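Glucosamine 6-phosphate N-acetyltransferase (Arabidopsis thaliana, PDB 3T90) catalyses acetyl transfer from acetyl-CoA to D-glucosamine 6-phosphate, giving N-acetyl-D-glucosamine 6-phosphate on the route to UDP-N-acetylglucosamine. Local coordinates at residues Lys75-Ile86 with Met115-Asp123; Ala65-Glu73 with Val104-Met115. All blocks are in the same frame, centred on the assembly; numbering follows the deposited sequence. Where two conformers were deposited one is given.

Contact 1. Residues Lys75-Ile86 with Met115-Asp123; sequences KFLRNCGKAGHI and MGCYKVILD
Strands 82-86 and 119-123 run in parallel, their axes 4.7 Å apart at an angle of 26°, with Gly84 opposite Val120 and His85 opposite Ile121. They are the two parallel strands of a right-handed beta-alpha-beta crossover of the GNAT fold, connected by helix 100-114. Gly84 anchors the pairing: its N donates to Lys119 O at 2.9 Å, almost straight, and its O accepts from Ile121 N, while Ile86 N continues the pattern to Ile121 O. Ahead of these pairs, Tyr118 N donates a hydrogen bond to Lys82 O, and water 1 bridges Lys82 N to Gly116 O. The Lys82 chain bends back so that its NZ makes a weak hydrogen bond to Met115 O.

Tyr118 and Lys119 probably help bind substrate, as do Lys75 to Arg78. The Tyr118 ring swings over the turn because its CG lies between the backbone N and the carbonyl carbon (chi1 67°). Arg78 lays its aliphatic chain across one face, a CH-pi contact in which Arg78 CG stands 3.6 Å from the Tyr118 ring centroid, and its guanidinium follows at only 22° to the ring plane. A flexible, partly apolar chain suits this place: its charged end still reaches Asp149 of the second subunit. Lys75 crosses the phenol at about a right angle, CD 3.3 Å from Tyr118 OH, and carries its ammonium on to Glu73 and to Glu87 and Asp88 of the second subunit.

Beyond the ring, Ile121 lies alongside His85 and points the same way, its CD1 meeting the imidazole obliquely. On the face covered by helix 100-114, Ile86 CD1 presses on Val120 CG2 at a tight 3.3 Å. At the far end, Ile86 CG2 rests 3.8 Å from Leu122 CD2.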
loop_
_atom_site.group_PDB
_atom_site.type_symbol
_atom_site.label_atom_id
_atom_site.label_comp_id
_atom_site.label_asym_id
_atom_site.label_seq_id
_atom_site.Cartn_x
_atom_site.Cartn_y
_atom_site.Cartn_z
ATOM N N LYS A 75 7.392 7.617 -3.480
ATOM C CA LYS A 75 8.023 6.905 -4.603
ATOM C C LYS A 75 9.090 7.728 -5.252
ATOM O O LYS A 75 9.219 8.948 -4.892
ATOM C CB LYS A 75 6.947 6.603 -5.663
ATOM C CG LYS A 75 5.835 5.674 -5.167
ATOM C CD LYS A 75 4.923 5.398 -6.344
ATOM C CE LYS A 75 3.811 4.376 -6.099
ATOM N NZ LYS A 75 4.372 2.974 -5.956
ATOM N N PHE A 76 9.839 7.166 -6.200
ATOM C CA PHE A 76 10.715 7.960 -7.060
ATOM C C PHE A 76 10.040 8.325 -8.354
ATOM O O PHE A 76 10.272 9.397 -8.905
ATOM C CB PHE A 76 12.043 7.192 -7.380
ATOM C CG PHE A 76 12.981 7.083 -6.212
ATOM C CD1 PHE A 76 13.917 8.088 -5.952
ATOM C CD2 PHE A 76 12.948 6.006 -5.396
ATOM C CE1 PHE A 76 14.744 7.978 -4.853
ATOM C CE2 PHE A 76 13.788 5.915 -4.300
ATOM C CZ PHE A 76 14.708 6.903 -4.060
ATOM N N LEU A 77 9.189 7.472 -8.861
ATOM C CA LEU A 77 8.475 7.814 -10.119
ATOM C C LEU A 77 7.448 8.929 -9.865
ATOM O O LEU A 77 7.168 9.404 -8.737
ATOM C CB LEU A 77 8.036 6.538 -10.889
ATOM C CG LEU A 77 7.018 5.682 -10.147
ATOM C CD1 LEU A 77 5.584 6.295 -10.091
ATOM C CD2 LEU A 77 7.021 4.307 -10.656
ATOM N N ARG A 78 6.897 9.494 -10.964
ATOM C CA ARG A 78 5.969 10.591 -10.821
ATOM C C ARG A 78 6.611 11.803 -10.106
ATOM O O ARG A 78 6.039 12.450 -9.293
ATOM C CB ARG A 78 4.585 10.167 -10.206
ATOM C CG ARG A 78 3.692 9.420 -11.226
ATOM C CD ARG A 78 2.970 10.548 -12.042
ATOM N NE ARG A 78 1.762 10.086 -12.755
ATOM C CZ ARG A 78 0.688 10.835 -12.881
ATOM N NH1 ARG A 78 0.679 12.127 -12.353
ATOM N NH2 ARG A 78 -0.367 10.335 -13.568
ATOM N N ASN A 79 7.873 12.102 -10.524
ATOM C CA ASN A 79 8.613 13.243 -9.965
ATOM C C ASN A 79 8.717 13.150 -8.478
ATOM O O ASN A 79 8.394 14.050 -7.738
ATOM C CB ASN A 79 7.976 14.585 -10.431
ATOM C CG ASN A 79 8.324 14.910 -11.872
ATOM O OD1 ASN A 79 9.380 15.469 -12.128
ATOM N ND2 ASN A 79 7.431 14.558 -12.809
ATOM N N CYS A 80 9.182 11.991 -8.032
ATOM C CA CYS A 80 9.242 11.734 -6.544
ATOM C C CYS A 80 7.834 12.013 -5.933
ATOM O O CYS A 80 7.653 12.781 -4.954
ATOM C CB CYS A 80 10.368 12.492 -5.833
ATOM S SG CYS A 80 11.987 11.847 -6.399
ATOM N N GLY A 81 6.849 11.333 -6.533
ATOM C CA GLY A 81 5.460 11.479 -6.112
ATOM C C GLY A 81 5.080 10.639 -4.914
ATOM O O GLY A 81 5.884 9.920 -4.359
ATOM N N LYS A 82 3.791 10.754 -4.593
ATOM C CA LYS A 82 3.188 10.088 -3.424
ATOM C C LYS A 82 1.899 9.481 -3.820
ATOM O O LYS A 82 1.087 10.106 -4.541
ATOM C CB LYS A 82 2.945 11.091 -2.263
ATOM C CG LYS A 82 4.193 11.566 -1.642
ATOM C CD LYS A 82 3.836 12.285 -0.365
ATOM C CE LYS A 82 3.037 13.502 -0.586
ATOM N NZ LYS A 82 3.422 14.510 0.565
ATOM N N ALA A 83 1.693 8.209 -3.449
ATOM C CA ALA A 83 0.436 7.519 -3.714
ATOM C C ALA A 83 -0.244 7.149 -2.428
ATOM O O ALA A 83 0.414 6.526 -1.541
ATOM C CB ALA A 83 0.710 6.215 -4.533
ATOM N N GLY A 84 -1.560 7.296 -2.386
ATOM C CA GLY A 84 -2.344 6.891 -1.191
ATOM C C GLY A 84 -2.862 5.485 -1.389
ATOM O O GLY A 84 -3.411 5.170 -2.435
ATOM N N HIS A 85 -2.679 4.629 -0.391
ATOM C CA HIS A 85 -3.227 3.244 -0.395
ATOM C C HIS A 85 -4.376 3.186 0.610
ATOM O O HIS A 85 -4.121 3.229 1.843
ATOM C CB HIS A 85 -2.125 2.281 0.069
ATOM C CG HIS A 85 -0.924 2.254 -0.834
ATOM N ND1 HIS A 85 -0.842 1.335 -1.860
ATOM C CD2 HIS A 85 0.121 3.083 -0.977
ATOM C CE1 HIS A 85 0.284 1.546 -2.546
ATOM N NE2 HIS A 85 0.898 2.601 -2.035
ATOM N N ILE A 86 -5.623 3.181 0.151
ATOM C CA ILE A 86 -6.805 3.134 1.052
ATOM C C ILE A 86 -6.981 1.631 1.370
ATOM O O ILE A 86 -6.907 0.713 0.510
ATOM C CB ILE A 86 -8.026 3.686 0.388
ATOM C CG1 ILE A 86 -7.943 5.215 0.394
ATOM C CG2 ILE A 86 -9.293 3.218 1.066
ATOM C CD1 ILE A 86 -9.003 5.931 -0.407
ATOM N N MET A 115 -2.465 16.313 0.586
ATOM C CA MET A 115 -1.065 15.991 0.792
ATOM C C MET A 115 -0.237 15.959 -0.484
ATOM O O MET A 115 0.953 15.620 -0.434
ATOM C CB MET A 115 -0.951 14.593 1.518
ATOM C CG MET A 115 -1.587 14.643 2.877
ATOM S SD MET A 115 -0.635 15.633 4.049
ATOM C CE MET A 115 0.820 14.604 4.181
ATOM N N GLY A 116 -0.884 16.223 -1.605
ATOM C CA GLY A 116 -0.183 16.248 -2.877
ATOM C C GLY A 116 0.062 14.891 -3.491
ATOM O O GLY A 116 0.936 14.747 -4.328
ATOM N N CYS A 117 -0.785 13.928 -3.177
ATOM C CA CYS A 117 -0.612 12.596 -3.818
ATOM C C CYS A 117 -1.077 12.706 -5.297
ATOM O O CYS A 117 -2.004 13.535 -5.635
ATOM C CB CYS A 117 -1.554 11.555 -3.195
ATOM S SG CYS A 117 -1.073 11.088 -1.520
ATOM N N TYR A 118 -0.500 11.896 -6.189
ATOM C CA TYR A 118 -0.976 11.950 -7.606
ATOM C C TYR A 118 -2.119 10.932 -7.861
ATOM O O TYR A 118 -2.816 11.040 -8.874
ATOM C CB TYR A 118 0.209 11.712 -8.566
ATOM C CG TYR A 118 0.809 10.306 -8.523
ATOM C CD1 TYR A 118 0.355 9.313 -9.348
ATOM C CD2 TYR A 118 1.786 10.018 -7.618
ATOM C CE1 TYR A 118 0.918 7.997 -9.285
ATOM C CE2 TYR A 118 2.331 8.766 -7.533
ATOM C CZ TYR A 118 1.930 7.768 -8.388
ATOM O OH TYR A 118 2.467 6.474 -8.266
ATOM N N LYS A 119 -2.298 9.957 -6.925
ATOM C CA LYS A 119 -3.342 8.991 -7.050
ATOM C C LYS A 119 -3.652 8.405 -5.690
ATOM O O LYS A 119 -2.860 8.502 -4.741
ATOM C CB LYS A 119 -2.955 7.851 -8.055
ATOM C CG LYS A 119 -1.961 6.811 -7.428
ATOM C CD LYS A 119 -1.701 5.673 -8.435
ATOM C CE LYS A 119 -0.701 4.666 -7.831
ATOM N NZ LYS A 119 -0.465 3.519 -8.789
ATOM N N VAL A 120 -4.811 7.728 -5.666
ATOM C CA VAL A 120 -5.186 6.836 -4.554
ATOM C C VAL A 120 -5.653 5.534 -5.140
ATOM O O VAL A 120 -6.304 5.531 -6.173
ATOM C CB VAL A 120 -6.226 7.448 -3.654
ATOM C CG1 VAL A 120 -7.461 7.920 -4.350
ATOM C CG2 VAL A 120 -6.494 6.633 -2.490
ATOM N N ILE A 121 -5.268 4.445 -4.504
ATOM C CA ILE A 121 -5.691 3.118 -4.882
ATOM C C ILE A 121 -6.206 2.317 -3.756
ATOM O O ILE A 121 -5.865 2.572 -2.606
ATOM C CB ILE A 121 -4.516 2.417 -5.589
ATOM C CG1 ILE A 121 -3.210 2.342 -4.695
ATOM C CG2 ILE A 121 -4.163 3.139 -6.905
ATOM C CD1 ILE A 121 -2.041 1.552 -5.382
ATOM N N LEU A 122 -6.996 1.329 -4.116
ATOM C CA LEU A 122 -7.493 0.368 -3.088
ATOM C C LEU A 122 -7.854 -0.900 -3.814
ATOM O O LEU A 122 -7.900 -0.946 -5.054
ATOM C CB LEU A 122 -8.679 0.899 -2.297
ATOM C CG LEU A 122 -9.963 1.267 -3.113
ATOM C CD1 LEU A 122 -10.820 0.018 -3.446
ATOM C CD2 LEU A 122 -10.760 2.406 -2.317
ATOM N N ASP A 123 -8.046 -1.968 -3.060
ATOM C CA ASP A 123 -8.529 -3.251 -3.638
ATOM C C ASP A 123 -9.885 -3.609 -3.055
ATOM O O ASP A 123 -10.190 -3.299 -1.893
ATOM C CB ASP A 123 -7.476 -4.349 -3.399
ATOM C CG ASP A 123 -6.096 -4.002 -3.933
ATOM O OD1 ASP A 123 -5.918 -3.978 -5.152
ATOM O OD2 ASP A 123 -5.118 -3.938 -3.151
HETATM O O HOH W 1 2.582 13.088 -5.817
HETATM O O HOH W 2 -7.745 -1.743 -0.180
#

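Contact 2. Residues Ala65-Glu73 with Val104-Met115; sequences AATGSVMIE and VVEFLMDHCKSM
Val104 and Leu108 press on strand 65-73 where Gly68 brings the backbones together, with the Gly68 and Val104 CA atoms 6.1 Å apart. This is helix-on-sheet packing in the GNAT core: helix 104-114 runs nearly along the strand at 24°, its axis 8.3 Å away. Any CB on Gly68 would strike Val104 CG1, which sits 3.6 Å from Gly68 N. Leu108 forks over the same spot, CD1 against Gly68 C and CD2 against Val70 CG1 at 3.7 Å; with CG anti to the carbonyl carbon (chi1 -58°) and chi2 extended, the two methyls come to rest on the strand. An alanine in place of Leu108 would lack both methyls, and a gap is likely to open beside Gly68 and Val70. Val70 CG2 meets Cys112 SG at 3.5 Å, the thiol packing as an apolar group.

Toward the helix end the spacing widens, Ile72 CA to Cys112 CA being 7.6 Å, and His111 and Met115 are partly exposed. Ile72 CD1 reaches Met115 CB at 3.7 Å and grazes the His111 ring, whose NE2 is held by Asp49 O. The contacts are apolar, so shape and exclusion of water probably hold strand and helix together.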
loop_
_atom_site.group_PDB
_atom_site.type_symbol
_atom_site.label_atom_id
_atom_site.label_comp_id
_atom_site.label_asym_id
_atom_site.label_seq_id
_atom_site.Cartn_x
_atom_site.Cartn_y
_atom_site.Cartn_z
ATOM N N ALA A 65 -19.358 3.184 13.619
ATOM C CA ALA A 65 -20.223 2.675 12.566
ATOM C C ALA A 65 -19.529 2.381 11.218
ATOM O O ALA A 65 -19.987 1.614 10.421
ATOM C CB ALA A 65 -21.351 3.739 12.315
ATOM N N ALA A 66 -18.453 3.083 10.950
ATOM C CA ALA A 66 -17.673 2.867 9.719
ATOM C C ALA A 66 -16.260 3.323 9.920
ATOM O O ALA A 66 -15.947 4.113 10.831
ATOM C CB ALA A 66 -18.332 3.687 8.538
ATOM N N THR A 67 -15.338 2.785 9.128
ATOM C CA THR A 67 -13.926 3.103 9.227
ATOM C C THR A 67 -13.233 2.860 7.881
ATOM O O THR A 67 -13.724 2.099 7.034
ATOM C CB THR A 67 -13.237 2.295 10.332
ATOM O OG1 THR A 67 -11.891 2.793 10.506
ATOM C CG2 THR A 67 -13.199 0.790 10.075
ATOM N N GLY A 68 -12.072 3.520 7.731
ATOM C CA GLY A 68 -11.212 3.268 6.566
ATOM C C GLY A 68 -9.931 3.980 6.854
ATOM O O GLY A 68 -9.859 4.966 7.579
ATOM N N SER A 69 -8.861 3.483 6.248
ATOM C CA SER A 69 -7.499 3.962 6.493
ATOM C C SER A 69 -6.812 4.388 5.205
ATOM O O SER A 69 -7.174 3.900 4.119
ATOM C CB SER A 69 -6.656 2.832 7.091
ATOM O OG SER A 69 -7.271 2.313 8.267
ATOM N N VAL A 70 -5.831 5.273 5.307
ATOM C CA VAL A 70 -4.928 5.431 4.125
ATOM C C VAL A 70 -3.479 5.584 4.539
ATOM O O VAL A 70 -3.181 6.273 5.508
ATOM C CB VAL A 70 -5.460 6.650 3.247
ATOM C CG1 VAL A 70 -5.301 8.026 3.980
ATOM C CG2 VAL A 70 -4.706 6.635 1.891
ATOM N N MET A 71 -2.597 4.924 3.817
ATOM C CA MET A 71 -1.182 4.990 4.038
ATOM C C MET A 71 -0.555 5.582 2.809
ATOM O O MET A 71 -0.801 5.052 1.675
ATOM C CB MET A 71 -0.626 3.608 4.341
ATOM C CG MET A 71 0.829 3.789 4.649
ATOM S SD MET A 71 1.532 2.231 5.251
ATOM C CE MET A 71 1.630 1.446 3.931
ATOM N N ILE A 72 0.220 6.666 3.000
ATOM C CA ILE A 72 0.841 7.362 1.880
ATOM C C ILE A 72 2.223 6.793 1.672
ATOM O O ILE A 72 3.077 6.684 2.598
ATOM C CB ILE A 72 0.832 8.898 2.117
ATOM C CG1 ILE A 72 -0.612 9.382 2.068
ATOM C CG2 ILE A 72 1.515 9.633 0.958
ATOM C CD1 ILE A 72 -0.775 10.957 2.373
ATOM N N GLU A 73 2.444 6.386 0.419
ATOM C CA GLU A 73 3.717 5.761 -0.034
ATOM C C GLU A 73 4.508 6.800 -0.833
ATOM O O GLU A 73 3.993 7.260 -1.861
ATOM C CB GLU A 73 3.386 4.624 -0.961
ATOM C CG GLU A 73 4.720 3.918 -1.458
ATOM C CD GLU A 73 4.472 3.121 -2.697
ATOM O OE1 GLU A 73 5.426 2.704 -3.390
ATOM O OE2 GLU A 73 3.324 2.888 -3.124
ATOM N N VAL A 104 -16.491 7.904 4.172
ATOM C CA VAL A 104 -15.144 7.480 4.573
ATOM C C VAL A 104 -14.176 7.605 3.417
ATOM O O VAL A 104 -13.120 8.209 3.575
ATOM C CB VAL A 104 -15.179 6.075 5.126
ATOM C CG1 VAL A 104 -13.749 5.543 5.315
ATOM C CG2 VAL A 104 -15.793 6.094 6.532
ATOM N N VAL A 105 -14.573 7.089 2.247
ATOM C CA VAL A 105 -13.636 7.102 1.139
ATOM C C VAL A 105 -13.324 8.521 0.708
ATOM O O VAL A 105 -12.166 8.849 0.386
ATOM C CB VAL A 105 -14.210 6.280 -0.033
ATOM C CG1 VAL A 105 -13.417 6.457 -1.314
ATOM C CG2 VAL A 105 -14.281 4.821 0.363
ATOM N N GLU A 106 -14.373 9.369 0.683
ATOM C CA GLU A 106 -14.107 10.737 0.287
ATOM C C GLU A 106 -13.231 11.464 1.271
ATOM O O GLU A 106 -12.390 12.264 0.864
ATOM C CB GLU A 106 -15.413 11.520 0.111
ATOM C CG GLU A 106 -16.133 11.058 -1.176
ATOM C CD GLU A 106 -17.515 11.688 -1.302
ATOM O OE1 GLU A 106 -18.084 12.114 -0.280
ATOM O OE2 GLU A 106 -18.052 11.750 -2.421
ATOM N N PHE A 107 -13.403 11.208 2.574
ATOM C CA PHE A 107 -12.511 11.835 3.561
ATOM C C PHE A 107 -11.027 11.470 3.284
ATOM O O PHE A 107 -10.139 12.333 3.346
ATOM C CB PHE A 107 -12.977 11.379 4.954
ATOM C CG PHE A 107 -12.194 11.917 6.131
ATOM C CD1 PHE A 107 -12.741 12.908 6.943
ATOM C CD2 PHE A 107 -10.964 11.318 6.511
ATOM C CE1 PHE A 107 -12.074 13.321 8.091
ATOM C CE2 PHE A 107 -10.262 11.753 7.673
ATOM C CZ PHE A 107 -10.797 12.717 8.487
ATOM N N LEU A 108 -10.785 10.161 3.033
ATOM C CA LEU A 108 -9.426 9.768 2.756
ATOM C C LEU A 108 -8.913 10.283 1.423
ATOM O O LEU A 108 -7.719 10.620 1.377
ATOM C CB LEU A 108 -9.407 8.240 2.773
ATOM C CG LEU A 108 -9.888 7.578 4.080
ATOM C CD1 LEU A 108 -10.098 6.062 3.927
ATOM C CD2 LEU A 108 -8.838 7.797 5.186
ATOM N N MET A 109 -9.767 10.361 0.410
ATOM C CA MET A 109 -9.301 10.949 -0.872
ATOM C C MET A 109 -8.995 12.419 -0.675
ATOM O O MET A 109 -7.956 12.913 -1.152
ATOM C CB MET A 109 -10.393 10.807 -1.896
ATOM C CG MET A 109 -10.566 9.393 -2.362
ATOM S SD MET A 109 -12.026 9.393 -3.493
ATOM C CE MET A 109 -11.594 7.830 -4.174
ATOM N N ASP A 110 -9.824 13.093 0.099
ATOM C CA ASP A 110 -9.574 14.535 0.335
ATOM C C ASP A 110 -8.222 14.745 1.039
ATOM O O ASP A 110 -7.396 15.594 0.712
ATOM C CB ASP A 110 -10.690 15.131 1.250
ATOM C CG ASP A 110 -12.036 15.296 0.563
ATOM O OD1 ASP A 110 -12.134 15.266 -0.675
ATOM O OD2 ASP A 110 -13.013 15.420 1.359
ATOM N N HIS A 111 -7.903 13.897 2.022
ATOM C CA HIS A 111 -6.643 13.972 2.691
ATOM C C HIS A 111 -5.470 13.740 1.691
ATOM O O HIS A 111 -4.479 14.503 1.670
ATOM C CB HIS A 111 -6.605 12.858 3.787
ATOM C CG HIS A 111 -5.321 12.888 4.517
ATOM N ND1 HIS A 111 -4.946 13.938 5.354
ATOM C CD2 HIS A 111 -4.247 12.059 4.435
ATOM C CE1 HIS A 111 -3.729 13.690 5.814
ATOM N NE2 HIS A 111 -3.275 12.581 5.256
ATOM N N CYS A 112 -5.584 12.719 0.871
ATOM C CA CYS A 112 -4.486 12.446 -0.030
ATOM C C CYS A 112 -4.331 13.572 -1.068
ATOM O O CYS A 112 -3.183 13.896 -1.391
ATOM C CB CYS A 112 -4.750 11.195 -0.788
ATOM S SG CYS A 112 -4.579 9.713 0.275
ATOM N N LYS A 113 -5.423 14.164 -1.562
ATOM C CA LYS A 113 -5.318 15.248 -2.550
ATOM C C LYS A 113 -4.614 16.403 -1.866
ATOM O O LYS A 113 -3.659 17.020 -2.440
ATOM C CB LYS A 113 -6.685 15.634 -3.028
ATOM C CG LYS A 113 -6.508 16.686 -4.114
ATOM C CD LYS A 113 -7.801 17.384 -4.404
ATOM C CE LYS A 113 -8.839 16.585 -5.018
ATOM N NZ LYS A 113 -9.792 17.671 -5.498
ATOM N N SER A 114 -4.998 16.698 -0.620
ATOM C CA SER A 114 -4.384 17.777 0.137
ATOM C C SER A 114 -2.888 17.565 0.447
ATOM O O SER A 114 -2.125 18.523 0.523
ATOM C CB SER A 114 -5.163 18.023 1.436
ATOM O OG SER A 114 -4.852 17.075 2.429
ATOM N N MET A 115 -2.465 16.313 0.586
ATOM C CA MET A 115 -1.065 15.991 0.792
ATOM C C MET A 115 -0.237 15.959 -0.484
ATOM O O MET A 115 0.953 15.620 -0.434
ATOM C CB MET A 115 -0.951 14.593 1.518
ATOM C CG MET A 115 -1.587 14.643 2.877
ATOM S SD MET A 115 -0.635 15.633 4.049
ATOM C CE MET A 115 0.820 14.604 4.181
#

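Contact 2 lies in the buried core near the centre of the chain; contact 1 is farther out, partly buried and more heavily engaged with the second subunit, which contact 2 also touches. Both reach one sheet, in which strands 63-74 and 82-91 are neighbours: His85 N bonds Met71 O, and Glu73, near the end of strand 63-74, holds His85 NE2. Helix 100-114 belongs to the crossover whose strands contact 1 pairs, and Met115 serves both contacts. Contact 1, whose strand 119-123 pairs antiparallel with a strand of the second subunit, adds backbone bonds, water and charged chains to its apolar packing; contact 2 is almost wholly aliphatic, with one thiol.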